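Local coordinates for protein gamma-glutamyltranspeptidase (Streptomyces lincolnensis, PDB 6J3A) that probably acts as a gamma-glutamyltranspeptidase-like enzyme of the Ntn-hydrolase superfamily, a homologue of LmbA, at residues 506-511 and 538-543. Numbering follows the deposited sequence.
Sequences QDQWQL and WHNDSF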
loop_
_atom_site.group_PDB
_atom_site.type_symbol
_atom_site.label_atom_id
_atom_site.label_comp_id
_atom_site.label_asym_id
_atom_site.label_seq_id
_atom_site.Cartn_x
_atom_site.Cartn_y
_atom_site.Cartn_z
ATOM N N GLN A 506 -14.761 -18.058 2.347
ATOM C CA GLN A 506 -14.404 -17.088 3.406
ATOM C C GLN A 506 -13.699 -17.699 4.617
ATOM O O GLN A 506 -12.591 -17.287 4.962
ATOM C CB GLN A 506 -15.640 -16.336 3.908
ATOM C CG GLN A 506 -16.151 -15.249 2.985
ATOM C CD GLN A 506 -16.916 -14.155 3.711
ATOM O OE1 GLN A 506 -17.872 -13.589 3.168
ATOM N NE2 GLN A 506 -16.487 -13.830 4.921
ATOM N N ASP A 507 -14.355 -18.667 5.257
ATOM C CA ASP A 507 -13.772 -19.351 6.416
ATOM C C ASP A 507 -12.935 -20.591 6.067
ATOM O O ASP A 507 -12.608 -21.378 6.958
ATOM C CB ASP A 507 -14.850 -19.731 7.442
ATOM C CG ASP A 507 -15.152 -18.619 8.432
ATOM O OD1 ASP A 507 -14.289 -17.747 8.686
ATOM O OD2 ASP A 507 -16.275 -18.642 8.978
ATOM N N GLN A 508 -12.609 -20.781 4.792
ATOM C CA GLN A 508 -11.532 -21.693 4.412
ATOM C C GLN A 508 -10.247 -20.868 4.342
ATOM O O GLN A 508 -9.225 -21.168 4.979
ATOM C CB GLN A 508 -11.816 -22.354 3.061
ATOM C CG GLN A 508 -13.176 -23.028 2.949
ATOM C CD GLN A 508 -13.295 -23.870 1.685
ATOM O OE1 GLN A 508 -12.464 -24.754 1.437
ATOM N NE2 GLN A 508 -14.326 -23.600 0.874
ATOM N N TRP A 509 -10.325 -19.800 3.567
ATOM C CA TRP A 509 -9.194 -18.923 3.357
ATOM C C TRP A 509 -8.706 -18.327 4.668
ATOM O O TRP A 509 -7.504 -18.281 4.915
ATOM C CB TRP A 509 -9.572 -17.816 2.370
ATOM C CG TRP A 509 -9.697 -18.267 0.933
ATOM C CD1 TRP A 509 -9.107 -19.359 0.333
ATOM C CD2 TRP A 509 -10.418 -17.590 -0.095
ATOM N NE1 TRP A 509 -9.455 -19.415 -1.000
ATOM C CE2 TRP A 509 -10.246 -18.334 -1.292
ATOM C CE3 TRP A 509 -11.205 -16.423 -0.124
ATOM C CZ2 TRP A 509 -10.839 -17.954 -2.494
ATOM C CZ3 TRP A 509 -11.778 -16.037 -1.318
ATOM C CH2 TRP A 509 -11.600 -16.805 -2.489
ATOM N N GLN A 510 -9.647 -17.900 5.504
ATOM C CA GLN A 510 -9.318 -17.359 6.818
ATOM C C GLN A 510 -8.666 -18.390 7.727
ATOM O O GLN A 510 -7.728 -18.053 8.447
ATOM C CB GLN A 510 -10.553 -16.783 7.510
ATOM C CG GLN A 510 -10.889 -15.381 7.073
ATOM C CD GLN A 510 -12.220 -14.910 7.612
ATOM O OE1 GLN A 510 -13.291 -15.311 7.120
ATOM N NE2 GLN A 510 -12.170 -14.043 8.624
ATOM N N LEU A 511 -9.168 -19.629 7.714
ATOM C CA LEU A 511 -8.529 -20.699 8.480
ATOM C C LEU A 511 -7.079 -20.875 8.048
ATOM O O LEU A 511 -6.193 -20.964 8.892
ATOM C CB LEU A 511 -9.251 -22.041 8.349
ATOM C CG LEU A 511 -8.522 -23.097 9.212
ATOM C CD1 LEU A 511 -9.131 -23.177 10.598
ATOM C CD2 LEU A 511 -8.457 -24.459 8.545
ATOM N N TRP A 538 -5.827 -21.964 -0.924
ATOM C CA TRP A 538 -6.616 -22.994 -1.608
ATOM C C TRP A 538 -8.003 -23.073 -0.987
ATOM O O TRP A 538 -8.229 -22.539 0.087
ATOM C CB TRP A 538 -5.932 -24.368 -1.482
ATOM C CG TRP A 538 -5.932 -24.900 -0.042
ATOM C CD1 TRP A 538 -6.830 -25.774 0.518
ATOM C CD2 TRP A 538 -5.025 -24.543 1.005
ATOM N NE1 TRP A 538 -6.525 -25.992 1.842
ATOM C CE2 TRP A 538 -5.423 -25.250 2.167
ATOM C CE3 TRP A 538 -3.907 -23.699 1.078
ATOM C CZ2 TRP A 538 -4.745 -25.134 3.385
ATOM C CZ3 TRP A 538 -3.224 -23.590 2.294
ATOM C CH2 TRP A 538 -3.650 -24.302 3.429
ATOM N N HIS A 539 -8.909 -23.777 -1.657
ATOM C CA HIS A 539 -10.248 -24.079 -1.117
ATOM C C HIS A 539 -10.768 -25.361 -1.721
ATOM O O HIS A 539 -10.278 -25.787 -2.763
ATOM C CB HIS A 539 -11.240 -22.953 -1.416
ATOM C CG HIS A 539 -11.668 -22.874 -2.854
ATOM N ND1 HIS A 539 -12.912 -23.282 -3.287
ATOM C CD2 HIS A 539 -11.024 -22.417 -3.951
ATOM C CE1 HIS A 539 -13.010 -23.077 -4.588
ATOM N NE2 HIS A 539 -11.876 -22.557 -5.016
ATOM N N ASN A 540 -11.767 -25.957 -1.073
ATOM C CA ASN A 540 -12.539 -27.055 -1.675
ATOM C C ASN A 540 -13.984 -26.638 -1.944
ATOM O O ASN A 540 -14.460 -25.642 -1.392
ATOM C CB ASN A 540 -12.466 -28.324 -0.810
ATOM C CG ASN A 540 -13.415 -28.301 0.376
ATOM O OD1 ASN A 540 -14.610 -28.551 0.232
ATOM N ND2 ASN A 540 -12.877 -28.047 1.561
ATOM N N ASP A 541 -14.661 -27.416 -2.790
ATOM C CA ASP A 541 -16.087 -27.199 -3.111
ATOM C C ASP A 541 -16.915 -28.474 -2.909
ATOM O O ASP A 541 -17.954 -28.657 -3.553
ATOM C CB ASP A 541 -16.266 -26.710 -4.559
ATOM C CG ASP A 541 -15.822 -25.277 -4.768
ATOM O OD1 ASP A 541 -16.234 -24.371 -4.001
ATOM O OD2 ASP A 541 -15.078 -25.065 -5.741
ATOM N N SER A 542 -16.476 -29.336 -1.994
ATOM C CA SER A 542 -17.142 -30.619 -1.752
ATOM C C SER A 542 -18.198 -30.505 -0.647
ATOM O O SER A 542 -18.102 -31.121 0.405
ATOM C CB SER A 542 -16.115 -31.708 -1.445
ATOM O OG SER A 542 -16.722 -32.981 -1.467
ATOM N N PHE A 543 -19.224 -29.721 -0.946
ATOM C CA PHE A 543 -20.363 -29.454 -0.057
ATOM C C PHE A 543 -21.352 -28.598 -0.864
ATOM O O PHE A 543 -20.940 -27.960 -1.835
ATOM C CB PHE A 543 -19.909 -28.688 1.190
ATOM C CG PHE A 543 -19.120 -27.454 0.872
ATOM C CD1 PHE A 543 -19.769 -26.283 0.480
ATOM C CD2 PHE A 543 -17.732 -27.468 0.926
ATOM C CE1 PHE A 543 -19.050 -25.149 0.149
ATOM C CE2 PHE A 543 -17.007 -26.332 0.612
ATOM C CZ PHE A 543 -17.666 -25.171 0.221
HETATM O O HOH W 1 -10.549 -26.677 1.582
#
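Gln508 reaches from the helix to the backbone of Asn540 and grips it twice. Gln508 OE1 accepts the Asn540 N-H at 2.9 Å, nearly straight at 169°. Gln508 NE2 donates its N-H to Asn540 O at 3.1 Å. A carboxamide suits this place because it offers one acceptor and one donor side by side, as a neighbouring strand would. With CG anti to the carbonyl carbon (chi1 -52°) and the chain extended beyond it, the amide spans the gap to the strand. Two bonds fix its rotation; NE2 also serves Asp504 O, and a water held by Asn540 ND2 donates to OE1. Gln508 NE2 lies near the ring plane of Phe543, 3.7 Å from Phe543 CZ at its edge. A leucine here would probably cost the Asn540 N-H and C=O their Gln508 partners and leave the water without its acceptor. Trp509 has an indole broad enough to set Trp509 CD1 3.3 Å from Trp538 O at the ring edge while its N-H bonds to Glu586. His539 suits its place by turning CB toward the same amide, 3.6 Å from Gln508 OE1, and offering ND1 in a weak bond to Asn540 O. Asn540 OD1 accepts from Ser542 N, an Asx turn. At the centre, a side-chain amide pairs with strand backbone, joining helix 506-519 to strand 538-540 of a small mixed sheet within the gamma-glutamyltranspeptidase fold.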